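Local coordinates for Cys-Gly metallodipeptidase DUG1 (Saccharomyces cerevisiae, PDB 4G1P), which hydrolyses the dipeptide Cys-Gly as a zinc- or manganese-dependent M20 peptidase and is the catalytic component of the complex that degrades glutathione, at residues T223-P228 and N377-E382; M245-Q250 and A368-L373; S56-I61 and I84-G89. All blocks are in the same frame, centred on the assembly; numbering follows the deposited sequence.

Contacts 1 and 2 belong to the lid domain and lie about 10 Å apart, centre to centre; contact 3 lies in the catalytic domain, about 48 Å from contact 1 and 53 Å from contact 2. Contact 1, partly buried, is an antiparallel strand pair with a regular hydrogen-bond ladder. Contact 2 is a surface contact between two helices packed on that same sheet, with no hydrogen bond between its segments; it touches contact 1 through the Asp-247 to Asn-377 hydrogen bond and packing of Phe-370 on Cys-379 and Leu-248 on Ile-225; both reach the second subunit. Contact 3, partly buried, pairs a loop with a strand through two backbone bonds, and adds aromatic packing, a salt bridge and a water.

Contact 1: T223-P228 and N377-E382; sequences TIIEGP and NKCRTE
The guanidinium of Arg-380 carries the CD1 methyl of Ile-224 over one face, shifted toward the rim, with Ile-224 CD1 3.5 Å from Arg-380 NH2. The two side chains rise alongside each other, the arginine chain extended from CG to NE. Next along this face, Glu-226 and Lys-378 also stand side by side. The lysine bends near its end and brings CE to 3.4 Å from Glu-226 OE1, yet Lys-378 NZ stays 4.6 Å from that oxygen, too far for a salt bridge. At the strand end the Asn-377 amide sets OD1 3.2 Å from Gly-227 CA, while its ND2 bonds to Asp-247.

The opposite face bears Thr-223, Ile-225, Cys-379 and Thr-381. The threonine hydroxyls bond OG1 to OG1. Cys-379 has SG anti to its N (chi1 -177°), which lays the sulfur 3.5 Å from Ile-225 CG1. An alanine in place of Ile-225 would take this contact away and probably open a gap between Cys-379 and Leu-248 of helix 244-252.

Four backbone bonds tie the antiparallel strands through the hydrogen-bonded pairs Ile-224/Arg-380 and Glu-226/Lys-378; Ile-224 N to Arg-380 O, at 2.7 Å, is close to straight (167°).

Strand 210-226 is flanked by two partners here, since Thr-223 and Ile-225 also bond to Gly-343 and Val-341 of strand 340-349. Helices 355-371 and 244-252 cover the face of Thr-223 and Ile-225, the helix-on-sheet layering of the M20 lid domain.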
# COMPACT_ATOMS: atom_id res chain seq x y z
N THR A 223 -5.88 4.02 -12.87
CA THR A 223 -7.25 3.59 -13.12
C THR A 223 -8.02 3.60 -11.80
O THR A 223 -7.62 2.93 -10.85
CB THR A 223 -7.32 2.19 -13.76
OG1 THR A 223 -6.89 2.27 -15.12
CG2 THR A 223 -8.73 1.64 -13.74
N ILE A 224 -9.09 4.38 -11.74
CA ILE A 224 -9.85 4.56 -10.50
C ILE A 224 -11.19 3.82 -10.52
O ILE A 224 -12.02 4.05 -11.39
CB ILE A 224 -10.11 6.04 -10.21
CG1 ILE A 224 -8.87 6.87 -10.55
CG2 ILE A 224 -10.51 6.22 -8.77
CD1 ILE A 224 -9.07 8.37 -10.38
N ILE A 225 -11.37 2.91 -9.57
CA ILE A 225 -12.62 2.16 -9.44
C ILE A 225 -13.21 2.37 -8.05
O ILE A 225 -12.54 2.13 -7.04
CB ILE A 225 -12.41 0.68 -9.69
CG1 ILE A 225 -11.91 0.45 -11.11
CG2 ILE A 225 -13.71 -0.08 -9.50
CD1 ILE A 225 -11.60 -1.01 -11.42
N GLU A 226 -14.46 2.82 -8.03
CA GLU A 226 -15.16 3.16 -6.80
C GLU A 226 -16.49 2.42 -6.72
O GLU A 226 -17.16 2.21 -7.74
CB GLU A 226 -15.41 4.66 -6.73
CG GLU A 226 -16.24 5.08 -5.54
CD GLU A 226 -16.27 6.59 -5.35
OE1 GLU A 226 -16.38 7.30 -6.37
OE2 GLU A 226 -16.19 7.05 -4.18
N GLY A 227 -16.87 2.00 -5.51
CA GLY A 227 -18.11 1.27 -5.27
C GLY A 227 -18.91 1.80 -4.09
O GLY A 227 -19.66 2.77 -4.23
N PRO A 228 -18.75 1.18 -2.91
CA PRO A 228 -19.40 1.65 -1.68
C PRO A 228 -18.83 2.99 -1.25
O PRO A 228 -17.80 3.42 -1.79
CB PRO A 228 -18.98 0.60 -0.65
CG PRO A 228 -17.66 0.12 -1.15
CD PRO A 228 -17.82 0.08 -2.65
N ASN A 377 -19.95 -1.02 -10.34
CA ASN A 377 -18.98 -0.05 -9.85
C ASN A 377 -18.74 1.11 -10.83
O ASN A 377 -19.09 1.01 -12.02
CB ASN A 377 -17.67 -0.75 -9.46
CG ASN A 377 -17.80 -1.59 -8.18
OD1 ASN A 377 -18.45 -1.18 -7.23
ND2 ASN A 377 -17.18 -2.77 -8.17
N LYS A 378 -18.17 2.20 -10.33
CA LYS A 378 -17.74 3.33 -11.17
C LYS A 378 -16.28 3.13 -11.57
O LYS A 378 -15.50 2.55 -10.82
CB LYS A 378 -17.88 4.66 -10.42
CG LYS A 378 -19.29 4.98 -9.98
CD LYS A 378 -19.35 6.24 -9.08
CE LYS A 378 -19.24 5.94 -7.57
NZ LYS A 378 -20.42 5.20 -6.96
N CYS A 379 -15.90 3.61 -12.75
CA CYS A 379 -14.53 3.44 -13.23
C CYS A 379 -14.13 4.48 -14.25
O CYS A 379 -14.93 4.91 -15.09
CB CYS A 379 -14.31 2.04 -13.82
SG CYS A 379 -12.57 1.71 -14.35
N ARG A 380 -12.87 4.88 -14.18
CA ARG A 380 -12.30 5.80 -15.13
C ARG A 380 -10.78 5.79 -14.99
O ARG A 380 -10.24 5.52 -13.91
CB ARG A 380 -12.85 7.20 -14.93
CG ARG A 380 -12.33 7.90 -13.73
CD ARG A 380 -13.01 9.22 -13.57
NE ARG A 380 -12.61 9.88 -12.34
CZ ARG A 380 -11.48 10.57 -12.20
NH1 ARG A 380 -10.64 10.68 -13.22
NH2 ARG A 380 -11.19 11.14 -11.03
N THR A 381 -10.10 6.09 -16.09
CA THR A 381 -8.66 6.07 -16.12
C THR A 381 -8.12 7.44 -16.48
O THR A 381 -8.56 8.06 -17.45
CB THR A 381 -8.15 4.99 -17.09
OG1 THR A 381 -8.39 3.71 -16.52
CG2 THR A 381 -6.65 5.13 -17.35
N GLU A 382 -7.19 7.94 -15.68
CA GLU A 382 -6.68 9.27 -15.93
C GLU A 382 -5.16 9.33 -15.95
O GLU A 382 -4.46 8.50 -15.38
CB GLU A 382 -7.28 10.27 -14.95
CG GLU A 382 -6.60 10.36 -13.62
CD GLU A 382 -7.43 11.16 -12.63
OE1 GLU A 382 -8.59 11.46 -12.96
OE2 GLU A 382 -6.92 11.48 -11.53

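Contact 2: M245-Q250 and A368-L373; sequences MIDLMQ and AKFKSL
Asp-247 OD2 lies at the edge of the Phe-370 ring, 3.7 Å from CE1, and takes hydrogen bonds from Ser-375 OG and Asn-377 ND2. With OD1 bonded to Ser-258 of the second subunit, both oxygens are held, which limits the carboxylate's rotation; its plane stands 69° from that of the ring, and the bonds would probably help keep it ionised. Phe-370 reaches it because its CG is anti to the backbone N (chi1 175°), bringing the ring's end nearer helix 244-252.

Leu-373, just past the end of helix 355-371, fills the space beside the aspartate. Its CD1 methyl lies 3.6 Å from Asp-247 CA and 3.5 Å from Gln-250 OE1, touching the helix backbone and the glutamine amide at once. Lys-369 lays its CE 3.7 Å from Gln-250 O, a contact of the aliphatic chain. No hydrogen bond joins the two segments directly; within the second, Ser-372 OG bonds back to Lys-369 O (2.6 Å) at the end of the helix.

Helix 244-252 faces the dimer partner, Met-249 meeting Met-249 of that subunit. Both helices lie on one face of the lid sheet, where Leu-248 packs against Thr-223 and Ile-225.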
# COMPACT_ATOMS: atom_id res chain seq x y z
N MET A 245 -11.71 -3.86 -5.93
CA MET A 245 -10.48 -4.63 -6.09
C MET A 245 -10.59 -5.78 -7.10
O MET A 245 -9.61 -6.09 -7.79
CB MET A 245 -9.97 -5.15 -4.74
CG MET A 245 -9.08 -4.16 -4.00
SD MET A 245 -7.62 -3.58 -4.93
CE MET A 245 -6.58 -5.04 -4.88
N ILE A 246 -11.75 -6.41 -7.18
CA ILE A 246 -11.93 -7.54 -8.07
C ILE A 246 -11.97 -7.07 -9.53
O ILE A 246 -11.28 -7.62 -10.40
CB ILE A 246 -13.16 -8.36 -7.68
CG1 ILE A 246 -12.92 -9.04 -6.34
CG2 ILE A 246 -13.47 -9.40 -8.74
CD1 ILE A 246 -14.14 -9.74 -5.75
N ASP A 247 -12.76 -6.04 -9.79
CA ASP A 247 -12.76 -5.43 -11.12
C ASP A 247 -11.35 -5.01 -11.51
O ASP A 247 -10.89 -5.29 -12.62
CB ASP A 247 -13.71 -4.23 -11.16
CG ASP A 247 -15.13 -4.61 -10.76
OD1 ASP A 247 -15.45 -5.81 -10.81
OD2 ASP A 247 -15.92 -3.70 -10.40
N LEU A 248 -10.67 -4.36 -10.57
CA LEU A 248 -9.35 -3.78 -10.82
C LEU A 248 -8.30 -4.80 -11.22
O LEU A 248 -7.46 -4.51 -12.07
CB LEU A 248 -8.87 -2.97 -9.61
CG LEU A 248 -7.56 -2.22 -9.89
CD1 LEU A 248 -7.83 -1.08 -10.86
CD2 LEU A 248 -6.86 -1.73 -8.61
N MET A 249 -8.32 -5.99 -10.63
CA MET A 249 -7.39 -7.02 -11.04
C MET A 249 -7.63 -7.41 -12.49
O MET A 249 -6.71 -7.73 -13.24
CB MET A 249 -7.49 -8.25 -10.14
CG MET A 249 -7.23 -7.94 -8.67
SD MET A 249 -5.59 -7.25 -8.33
CE MET A 249 -5.85 -5.47 -8.40
N GLN A 250 -8.89 -7.36 -12.90
CA GLN A 250 -9.22 -7.70 -14.26
C GLN A 250 -8.81 -6.60 -15.24
O GLN A 250 -8.21 -6.88 -16.27
CB GLN A 250 -10.70 -8.09 -14.37
CG GLN A 250 -10.90 -9.55 -14.01
CD GLN A 250 -12.26 -9.87 -13.42
OE1 GLN A 250 -13.16 -9.03 -13.43
NE2 GLN A 250 -12.40 -11.08 -12.90
N ALA A 368 -13.45 -0.16 -21.90
CA ALA A 368 -14.10 -1.26 -22.58
C ALA A 368 -13.97 -2.53 -21.77
O ALA A 368 -14.90 -3.34 -21.70
CB ALA A 368 -13.50 -1.46 -23.95
N LYS A 369 -12.81 -2.71 -21.18
CA LYS A 369 -12.58 -3.89 -20.38
C LYS A 369 -13.51 -3.81 -19.19
O LYS A 369 -14.22 -4.77 -18.88
CB LYS A 369 -11.12 -3.96 -19.94
CG LYS A 369 -10.81 -5.14 -19.05
CD LYS A 369 -11.15 -6.44 -19.73
CE LYS A 369 -10.80 -7.61 -18.85
NZ LYS A 369 -11.00 -8.90 -19.54
N PHE A 370 -13.53 -2.65 -18.54
CA PHE A 370 -14.35 -2.49 -17.36
C PHE A 370 -15.81 -2.74 -17.68
O PHE A 370 -16.47 -3.46 -16.95
CB PHE A 370 -14.21 -1.12 -16.70
CG PHE A 370 -15.15 -0.93 -15.56
CD1 PHE A 370 -14.93 -1.56 -14.35
CD2 PHE A 370 -16.29 -0.15 -15.70
CE1 PHE A 370 -15.82 -1.40 -13.30
CE2 PHE A 370 -17.18 0.02 -14.65
CZ PHE A 370 -16.94 -0.60 -13.45
N LYS A 371 -16.30 -2.16 -18.77
CA LYS A 371 -17.70 -2.32 -19.14
C LYS A 371 -18.06 -3.78 -19.39
O LYS A 371 -19.17 -4.22 -19.06
CB LYS A 371 -18.03 -1.48 -20.36
CG LYS A 371 -19.48 -1.59 -20.81
CD LYS A 371 -19.68 -0.95 -22.17
CE LYS A 371 -21.07 -1.19 -22.72
NZ LYS A 371 -21.16 -0.78 -24.14
N SER A 372 -17.12 -4.53 -19.94
CA SER A 372 -17.34 -5.95 -20.19
C SER A 372 -17.38 -6.78 -18.91
O SER A 372 -17.54 -8.00 -18.96
CB SER A 372 -16.24 -6.51 -21.08
OG SER A 372 -15.09 -6.79 -20.30
N LEU A 373 -17.19 -6.13 -17.77
CA LEU A 373 -17.22 -6.83 -16.50
C LEU A 373 -18.64 -6.96 -15.99
O LEU A 373 -18.93 -7.84 -15.19
CB LEU A 373 -16.38 -6.12 -15.47
CG LEU A 373 -14.89 -6.09 -15.74
CD1 LEU A 373 -14.18 -5.83 -14.43
CD2 LEU A 373 -14.45 -7.40 -16.34

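Contact 3: S56-I61 and I84-G89; sequences SGFHDI and ILSRFG
Phe-88 lays its CB over the face of the Phe-58 ring, 3.8 Å from the ring centroid, and turns the edge of its own ring toward that face. The result is an edge-to-face pair, centroids 5.3 Å apart and planes at 53°. With CG anti to the backbone N (chi1 -178°), the Phe-88 ring also extends along the loop, where Gly-57 CA sits at its edge, 3.3 Å from CE2.

On the other side of the strand Arg-87 carries the polar contacts. Arg-87 CB lies over the face of the His-59 imidazole, 4.1 Å from its centroid, and farther out Arg-87 NH1 donates to Asp-60 OD2 at 2.8 Å. This salt bridge is well aligned: the N-H points at the oxygen at 160°, and carboxylate and guanidinium are nearly coplanar. The guanidinium has a second partner in Tyr-189, whose carbonyl accepts from NH2 and whose ring makes a cation-pi contact.

Between the loop and the strand, His-59 and Arg-87 form one antiparallel hydrogen-bonded pair, His-59 N to Arg-87 O being 2.8 Å. Beyond it a water bridges Gly-57 O, His-59 ND1 and Gly-89 N, lying in the plane of the imidazole. Toward the other end the backbone changes direction at Asp-60, and Ile-61 CA comes 3.3 Å from Leu-85 O in a CA-H...O contact.

The loop leads from helix 39-55 into edge strand 61-64 of the catalytic-domain sheet. Strand 83-88 lies between that strand and strand 162-168, while Phe-58 packs against helices 39-55 and 135-154 through Leu-53 and Val-149.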
# COMPACT_ATOMS: atom_id res chain seq x y z
N SER A 56 30.96 29.47 -4.77
CA SER A 56 31.75 29.37 -5.99
C SER A 56 31.52 30.68 -6.75
O SER A 56 30.93 31.62 -6.23
CB SER A 56 31.33 28.14 -6.80
OG SER A 56 31.57 26.93 -6.08
N GLY A 57 31.96 30.80 -7.98
CA GLY A 57 31.86 32.13 -8.57
C GLY A 57 30.53 32.58 -9.17
O GLY A 57 30.49 33.65 -9.79
N PHE A 58 29.45 31.82 -8.99
CA PHE A 58 28.25 32.06 -9.79
C PHE A 58 27.56 33.40 -9.52
O PHE A 58 27.64 33.93 -8.41
CB PHE A 58 27.24 30.92 -9.63
CG PHE A 58 27.69 29.63 -10.26
CD1 PHE A 58 28.66 28.85 -9.65
CD2 PHE A 58 27.14 29.19 -11.45
CE1 PHE A 58 29.06 27.66 -10.22
CE2 PHE A 58 27.55 28.02 -12.02
CZ PHE A 58 28.51 27.25 -11.40
N HIS A 59 26.87 33.93 -10.53
CA HIS A 59 26.14 35.19 -10.38
C HIS A 59 24.78 35.14 -11.08
O HIS A 59 24.45 34.16 -11.76
CB HIS A 59 26.94 36.35 -10.96
CG HIS A 59 27.09 36.29 -12.45
ND1 HIS A 59 28.09 35.57 -13.06
CD2 HIS A 59 26.34 36.82 -13.44
CE1 HIS A 59 27.96 35.68 -14.38
NE2 HIS A 59 26.91 36.44 -14.63
N ASP A 60 24.01 36.21 -10.91
CA ASP A 60 22.68 36.31 -11.51
C ASP A 60 21.81 35.15 -11.03
O ASP A 60 21.03 34.58 -11.79
CB ASP A 60 22.76 36.35 -13.04
CG ASP A 60 21.48 36.86 -13.70
OD1 ASP A 60 20.66 37.48 -13.01
OD2 ASP A 60 21.30 36.65 -14.92
N ILE A 61 21.95 34.81 -9.75
CA ILE A 61 21.24 33.68 -9.18
C ILE A 61 19.76 33.99 -9.01
O ILE A 61 19.39 35.02 -8.46
CB ILE A 61 21.87 33.26 -7.85
CG1 ILE A 61 23.36 32.97 -8.07
CG2 ILE A 61 21.15 32.03 -7.29
CD1 ILE A 61 24.10 32.46 -6.84
N ILE A 84 16.35 26.64 -10.13
CA ILE A 84 17.53 27.42 -9.77
C ILE A 84 18.30 27.81 -11.01
O ILE A 84 18.87 26.97 -11.68
CB ILE A 84 18.47 26.63 -8.87
CG1 ILE A 84 17.75 26.18 -7.59
CG2 ILE A 84 19.68 27.48 -8.53
CD1 ILE A 84 18.59 25.28 -6.70
N LEU A 85 18.30 29.10 -11.32
CA LEU A 85 19.03 29.58 -12.48
C LEU A 85 20.26 30.36 -12.02
O LEU A 85 20.18 31.19 -11.12
CB LEU A 85 18.16 30.49 -13.35
CG LEU A 85 16.76 30.03 -13.78
CD1 LEU A 85 16.23 31.05 -14.75
CD2 LEU A 85 16.76 28.64 -14.41
N SER A 86 21.39 30.09 -12.65
CA SER A 86 22.60 30.84 -12.37
C SER A 86 23.54 30.86 -13.57
O SER A 86 23.39 30.07 -14.51
CB SER A 86 23.31 30.27 -11.15
OG SER A 86 23.90 29.02 -11.45
N ARG A 87 24.49 31.78 -13.56
CA ARG A 87 25.48 31.85 -14.62
C ARG A 87 26.85 31.87 -13.97
O ARG A 87 27.01 32.37 -12.84
CB ARG A 87 25.29 33.09 -15.49
CG ARG A 87 23.91 33.75 -15.36
CD ARG A 87 23.71 35.00 -16.25
NE ARG A 87 23.32 34.61 -17.59
CZ ARG A 87 22.08 34.70 -18.07
NH1 ARG A 87 21.10 35.21 -17.34
NH2 ARG A 87 21.84 34.29 -19.30
N PHE A 88 27.83 31.31 -14.66
CA PHE A 88 29.22 31.47 -14.27
C PHE A 88 30.02 31.93 -15.48
O PHE A 88 30.18 31.20 -16.46
CB PHE A 88 29.81 30.19 -13.68
CG PHE A 88 31.22 30.35 -13.22
CD1 PHE A 88 32.28 30.12 -14.08
CD2 PHE A 88 31.50 30.77 -11.92
CE1 PHE A 88 33.59 30.28 -13.66
CE2 PHE A 88 32.80 30.93 -11.50
CZ PHE A 88 33.85 30.69 -12.36
N GLY A 89 30.52 33.16 -15.39
CA GLY A 89 31.19 33.82 -16.49
C GLY A 89 30.23 34.61 -17.36
O GLY A 89 29.05 34.27 -17.48
O HOH W 1 30.55 34.20 -12.81